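Local coordinates for protein SYE1 (Shewanella oneidensis, PDB 4AWT) that binds flavin mononucleotide and, like other Old Yellow Enzyme relatives, probably reduces activated C=C bonds with NADH or NADPH as donor, at residues Asp193-Asn198 against Gly242-Asp247; Pro236-Asn241 against Asp276-Pro281. The protein carries 1 engineered substitution. All blocks are in the same frame, centred on the assembly; numbering follows the deposited sequence. Where two conformers were deposited one is given.

Contact 1 of 2, residues Asp193-Asn198 against Gly242-Asp247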
loop_
_atom_site.group_PDB
_atom_site.type_symbol
_atom_site.label_atom_id
_atom_site.label_comp_id
_atom_site.label_asym_id
_atom_site.label_seq_id
_atom_site.Cartn_x
_atom_site.Cartn_y
_atom_site.Cartn_z
ATOM N N ASP A 193 -2.837 -16.365 -0.958
ATOM C CA ASP A 193 -2.811 -17.139 0.279
ATOM C C ASP A 193 -3.765 -18.327 0.190
ATOM O O ASP A 193 -4.949 -18.201 -0.093
ATOM C CB ASP A 193 -3.132 -16.267 1.459
ATOM C CG ASP A 193 -2.027 -15.303 1.902
ATOM O OD1 ASP A 193 -0.951 -15.356 1.281
ATOM O OD2 ASP A 193 -2.297 -14.547 2.855
ATOM N N SER A 194 -3.213 -19.515 0.478
ATOM C CA SER A 194 -3.933 -20.752 0.207
ATOM C C SER A 194 -5.259 -20.826 0.904
ATOM O O SER A 194 -6.214 -21.382 0.347
ATOM C CB SER A 194 -3.065 -21.934 0.583
ATOM O OG SER A 194 -2.779 -21.987 1.945
ATOM N N GLU A 195 -5.394 -20.329 2.156
ATOM C CA GLU A 195 -6.616 -20.559 2.879
ATOM C C GLU A 195 -7.722 -19.566 2.445
ATOM O O GLU A 195 -8.871 -19.713 2.884
ATOM C CB GLU A 195 -6.373 -20.525 4.373
ATOM C CG GLU A 195 -5.318 -21.524 4.797
ATOM C CD GLU A 195 -5.376 -22.909 4.124
ATOM O OE1 GLU A 195 -6.398 -23.501 4.533
ATOM O OE2 GLU A 195 -4.531 -23.395 3.296
ATOM N N ALA A 196 -7.375 -18.593 1.643
ATOM C CA ALA A 196 -8.352 -17.657 1.111
ATOM C C ALA A 196 -8.809 -17.990 -0.306
ATOM O O ALA A 196 -9.695 -17.325 -0.817
ATOM C CB ALA A 196 -7.771 -16.247 1.152
ATOM N N ASN A 197 -8.196 -19.000 -0.926
ATOM C CA ASN A 197 -8.365 -19.285 -2.316
ATOM C C ASN A 197 -8.791 -20.774 -2.434
ATOM O O ASN A 197 -7.990 -21.649 -2.279
ATOM C CB ASN A 197 -7.094 -19.009 -3.060
ATOM C CG ASN A 197 -7.173 -19.177 -4.551
ATOM O OD1 ASN A 197 -6.280 -18.612 -5.297
ATOM N ND2 ASN A 197 -8.096 -19.860 -5.026
ATOM N N ASN A 198 -10.089 -20.966 -2.777
ATOM C CA ASN A 198 -10.487 -22.364 -3.024
ATOM C C ASN A 198 -10.877 -22.564 -4.491
ATOM O O ASN A 198 -11.660 -23.483 -4.811
ATOM C CB ASN A 198 -11.580 -22.770 -2.073
ATOM C CG ASN A 198 -12.839 -21.980 -2.127
ATOM O OD1 ASN A 198 -13.625 -22.107 -1.176
ATOM N ND2 ASN A 198 -13.148 -21.222 -3.127
ATOM N N GLY A 242 -7.612 -11.429 7.283
ATOM C CA GLY A 242 -8.266 -12.670 7.001
ATOM C C GLY A 242 -7.627 -13.595 6.018
ATOM O O GLY A 242 -8.231 -14.647 5.750
ATOM N N THR A 243 -6.455 -13.288 5.492
ATOM C CA THR A 243 -5.756 -14.145 4.577
ATOM C C THR A 243 -4.611 -14.854 5.297
ATOM O O THR A 243 -3.717 -14.185 5.857
ATOM C CB THR A 243 -5.222 -13.379 3.357
ATOM O OG1 THR A 243 -4.411 -12.275 3.721
ATOM C CG2 THR A 243 -6.349 -12.850 2.501
ATOM N N VAL A 244 -4.652 -16.191 5.213
ATOM C CA VAL A 244 -3.648 -17.073 5.787
ATOM C C VAL A 244 -3.111 -17.975 4.700
ATOM O O VAL A 244 -3.941 -18.558 3.964
ATOM C CB VAL A 244 -4.294 -17.951 6.908
ATOM C CG1 VAL A 244 -3.263 -18.888 7.520
ATOM C CG2 VAL A 244 -4.910 -17.060 7.980
ATOM N N ASP A 245 -1.804 -18.130 4.593
ATOM C CA ASP A 245 -1.209 -19.082 3.686
ATOM C C ASP A 245 -0.626 -20.249 4.493
ATOM O O ASP A 245 -0.071 -20.047 5.567
ATOM C CB ASP A 245 -0.107 -18.474 2.863
ATOM C CG ASP A 245 0.428 -19.395 1.831
ATOM O OD1 ASP A 245 -0.411 -19.914 1.015
ATOM O OD2 ASP A 245 1.625 -19.662 1.816
ATOM N N ALA A 246 -0.732 -21.435 4.021
ATOM C CA ALA A 246 -0.278 -22.645 4.722
ATOM C C ALA A 246 1.237 -22.770 4.731
ATOM O O ALA A 246 1.799 -23.327 5.693
ATOM C CB ALA A 246 -0.873 -23.897 4.128
ATOM N N ASP A 247 1.950 -22.276 3.735
ATOM C CA ASP A 247 3.393 -22.421 3.629
ATOM C C ASP A 247 3.966 -21.079 3.149
ATOM O O ASP A 247 4.451 -20.968 2.038
ATOM C CB ASP A 247 3.758 -23.580 2.706
ATOM C CG ASP A 247 5.199 -24.015 2.701
ATOM O OD1 ASP A 247 6.033 -23.314 3.357
ATOM O OD2 ASP A 247 5.513 -25.031 2.027
HETATM O O HOH W 1 -10.252 -16.762 3.895
#

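Contact 2 of 2, residues Pro236-Asn241 against Asp276-Pro281. With BOG (octyl beta-D-glucopyranoside), chain D.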
loop_
_atom_site.group_PDB
_atom_site.type_symbol
_atom_site.label_atom_id
_atom_site.label_comp_id
_atom_site.label_asym_id
_atom_site.label_seq_id
_atom_site.Cartn_x
_atom_site.Cartn_y
_atom_site.Cartn_z
ATOM N N PRO A 236 3.715 -11.390 3.854
ATOM C CA PRO A 236 3.840 -12.849 3.938
ATOM C C PRO A 236 3.213 -13.453 5.177
ATOM O O PRO A 236 2.691 -14.580 5.085
ATOM C CB PRO A 236 5.354 -13.073 3.917
ATOM C CG PRO A 236 5.917 -11.879 3.182
ATOM C CD PRO A 236 5.022 -10.726 3.652
ATOM N N LEU A 237 3.322 -12.792 6.336
ATOM C CA LEU A 237 3.061 -13.458 7.579
ATOM C C LEU A 237 1.924 -12.840 8.390
ATOM O O LEU A 237 1.368 -13.521 9.282
ATOM C CB LEU A 237 4.299 -13.512 8.468
ATOM C CG LEU A 237 5.455 -14.300 7.881
ATOM C CD1 LEU A 237 6.627 -14.225 8.854
ATOM C CD2 LEU A 237 5.110 -15.744 7.619
ATOM N N THR A 238 1.549 -11.607 8.166
ATOM C CA THR A 238 0.385 -11.047 8.843
ATOM C C THR A 238 -0.886 -11.661 8.242
ATOM O O THR A 238 -0.908 -12.110 7.114
ATOM C CB THR A 238 0.363 -9.523 8.771
ATOM O OG1 THR A 238 0.384 -9.168 7.380
ATOM C CG2 THR A 238 1.527 -8.891 9.506
ATOM N N THR A 239 -1.905 -11.703 9.079
ATOM C CA THR A 239 -3.170 -12.382 8.775
ATOM C C THR A 239 -4.368 -11.600 9.259
ATOM O O THR A 239 -5.519 -12.089 9.202
ATOM C CB THR A 239 -3.181 -13.794 9.397
ATOM O OG1 THR A 239 -3.107 -13.636 10.835
ATOM C CG2 THR A 239 -2.070 -14.666 8.874
ATOM N N LEU A 240 -4.171 -10.368 9.736
ATOM C CA LEU A 240 -5.216 -9.637 10.400
ATOM C C LEU A 240 -6.483 -9.500 9.586
ATOM O O LEU A 240 -7.591 -9.577 10.127
ATOM C CB LEU A 240 -4.662 -8.217 10.744
ATOM C CG LEU A 240 -5.589 -7.357 11.556
ATOM C CD1 LEU A 240 -5.805 -7.927 12.940
ATOM C CD2 LEU A 240 -4.996 -5.957 11.599
ATOM N N ASN A 241 -6.366 -9.206 8.291
ATOM C CA ASN A 241 -7.529 -9.012 7.446
ATOM C C ASN A 241 -8.054 -10.279 6.804
ATOM O O ASN A 241 -8.918 -10.226 5.936
ATOM C CB ASN A 241 -7.263 -7.914 6.416
ATOM C CG ASN A 241 -7.182 -6.588 7.074
ATOM O OD1 ASN A 241 -7.726 -6.386 8.173
ATOM N ND2 ASN A 241 -6.498 -5.681 6.403
ATOM N N ASP A 276 -0.772 -6.877 14.710
ATOM C CA ASP A 276 -0.404 -8.190 14.175
ATOM C C ASP A 276 1.058 -8.121 13.759
ATOM O O ASP A 276 1.370 -7.581 12.686
ATOM C CB ASP A 276 -1.306 -8.573 13.031
ATOM C CG ASP A 276 -1.065 -9.922 12.406
ATOM O OD1 ASP A 276 -0.238 -10.718 12.926
ATOM O OD2 ASP A 276 -1.713 -10.157 11.373
ATOM N N ALA A 277 1.927 -8.565 14.644
ATOM C CA ALA A 277 3.376 -8.424 14.529
ATOM C C ALA A 277 4.026 -9.797 14.662
ATOM O O ALA A 277 4.679 -10.105 15.644
ATOM C CB ALA A 277 3.911 -7.425 15.553
ATOM N N PRO A 278 3.816 -10.671 13.670
ATOM C CA PRO A 278 4.319 -12.033 13.764
ATOM C C PRO A 278 5.834 -12.053 13.698
ATOM O O PRO A 278 6.462 -11.241 13.049
ATOM C CB PRO A 278 3.677 -12.735 12.554
ATOM C CG PRO A 278 3.477 -11.623 11.553
ATOM C CD PRO A 278 3.141 -10.427 12.372
ATOM N N ASP A 279 6.433 -13.094 14.266
ATOM C CA ASP A 279 7.868 -13.326 14.172
ATOM C C ASP A 279 8.203 -13.490 12.710
ATOM O O ASP A 279 7.616 -14.330 12.028
ATOM C CB ASP A 279 8.191 -14.593 14.937
ATOM C CG ASP A 279 9.657 -15.014 14.775
ATOM O OD1 ASP A 279 10.434 -14.091 15.120
ATOM O OD2 ASP A 279 10.039 -16.125 14.373
ATOM N N THR A 280 9.123 -12.699 12.235
ATOM C CA THR A 280 9.548 -12.722 10.840
ATOM C C THR A 280 11.017 -13.061 10.849
ATOM O O THR A 280 11.869 -12.165 10.999
ATOM C CB THR A 280 9.292 -11.373 10.203
ATOM O OG1 THR A 280 7.901 -11.039 10.386
ATOM C CG2 THR A 280 9.543 -11.382 8.725
ATOM N N PRO A 281 11.358 -14.368 10.725
ATOM C CA PRO A 281 12.735 -14.769 10.966
ATOM C C PRO A 281 13.721 -14.085 10.060
ATOM O O PRO A 281 13.484 -13.904 8.858
ATOM C CB PRO A 281 12.694 -16.298 10.704
ATOM C CG PRO A 281 11.248 -16.671 11.035
ATOM C CD PRO A 281 10.468 -15.513 10.529
HETATM C C1 BOG D . -7.560 -0.082 8.277
HETATM O O1 BOG D . -7.822 0.392 9.569
HETATM C C2 BOG D . -7.271 1.024 7.312
HETATM O O2 BOG D . -8.395 1.854 7.118
HETATM C C3 BOG D . -6.873 0.503 5.921
HETATM O O3 BOG D . -6.390 1.549 5.126
HETATM C C4 BOG D . -5.705 -0.476 6.107
HETATM O O4 BOG D . -5.382 -1.019 4.871
HETATM C C5 BOG D . -6.020 -1.562 7.128
HETATM O O5 BOG D . -6.340 -0.896 8.333
HETATM C C6 BOG D . -4.856 -2.496 7.341
HETATM O O6 BOG D . -5.323 -3.492 8.234
HETATM C "C1'" BOG D . -8.621 -0.457 10.359
HETATM C "C2'" BOG D . -9.059 0.129 11.698
HETATM C "C3'" BOG D . -7.956 0.781 12.474
HETATM C "C4'" BOG D . -8.109 1.075 13.962
HETATM C "C5'" BOG D . -7.952 2.586 14.155
HETATM C "C6'" BOG D . -9.285 3.219 14.559
HETATM C "C7'" BOG D . -9.118 4.741 14.720
HETATM C "C8'" BOG D . -10.251 5.192 15.633
HETATM O O HOH W 2 -0.372 -13.107 11.709
#

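Contact 1 of 2, residues Asp193-Asn198 against Gly242-Asp247
The hydroxyl of S194 sits between the two loops and works in both directions: its OG accepts the backbone N-H of A246 at 3.0 Å, N-H...O angle 150°, and donates a hydrogen bond to E195 within its own loop. The two loops belong to the TIM-barrel fold of the Old Yellow Enzyme family, outside its strands: the one just after helix 187-192 meets the one that leads from strand 230-234 to helix 248-261. With chi1 at 64°, OG is tucked between the S194 backbone N and carbonyl carbon, on the side facing A246. E195 accepts through OE2, 2.6 Å from S194 OG, on its anti lone pair; a bend at chi2 folds the chain back to reach it. D245 grips the same serine by its backbone: D245 OD1 takes the N-H of S194 at 2.9 Å, again with an anti lone pair, while its other oxygen, hydrogen-bonded to T251, also accepts from the N-H of D247 in an Asx turn. With an alanine in place of D245, the N-H of S194 is likely to lose its acceptor, and the Asx turn before helix 248-261 its closing bond. D193 OD1 lies 4.6 Å from D245 OD1, a proximity of like charges that may be eased by the hydrogen bond between D193 OD1 and Y252 OH. Methyls of A196 and T243 touch farther along. Next to S194, the E195 backbone N reaches V244 O at 2.9 Å, with a C=O...N angle of 167°.

Contact 2 of 2, residues Pro236-Asn241 against Asp276-Pro281
D276 reaches across with one carboxylate oxygen to the backbone of 236-241: its OD2 accepts the N-H of T239 at 2.8 Å through the syn lone pair, and an N-H...O angle of 169° makes the bond nearly straight. Both loops follow strands of the TIM barrel, the neighbouring strands 230-234 and 266-270, and their touching parts run in opposite directions, 175° apart. The extended chi1 of D276 (-178°) carries the carboxylate out to this backbone. The L240 backbone N also lies 3.0 Å from D276 OD2, and CB of T238 and of L240 flank the same oxygen. The packed part continues from here: CG2 of T238 meets CD of P278 at 3.6 Å, while CB of L237 rests against CG of that proline. The L237 side chain then runs alongside the 279-281 backbone, where CD1 comes to 3.3 Å from D279 O and brushes T280. The loose side begins beyond it, with a 4.4 Å approach of L237 CD1 to CD of P281 and with D279, which is exposed and points its side chain away. A water bridges the loops, donating to D276 OD1 and L237 O and accepting from T239 OG1. At the far end of 236-241, N241 ND2 donates to O6 of a bound octyl glucoside and to the carbonyl of N184. The chemistry thus implies that one aspartate, using one oxygen directly and the other through water, joins the two loops, with apolar contacts of L237 and P278 extending the junction.

Overall arrangement
Contact 1 is mostly buried and contact 2 is largely at the surface, yet both draw on the loop between strand 230-234 and helix 248-261: residues 236-241 serve contact 2 and 242-247 serve contact 1. Their segments alternate along the chain, their centres lie 13 Å apart, and CG2 of V244 packs on CG2 of T239 at 3.8 Å. Contact 1 ties this loop to the one after helix 187-192 through backbone and side-chain bonds around a serine, beside a bound ethyl hydrogen carbonate. In contact 2 it faces the loop after strand 266-270, with the T238 side chain about 8 Å from the flavin, and relies on one carboxylate, a bridging water and leucine-proline packing.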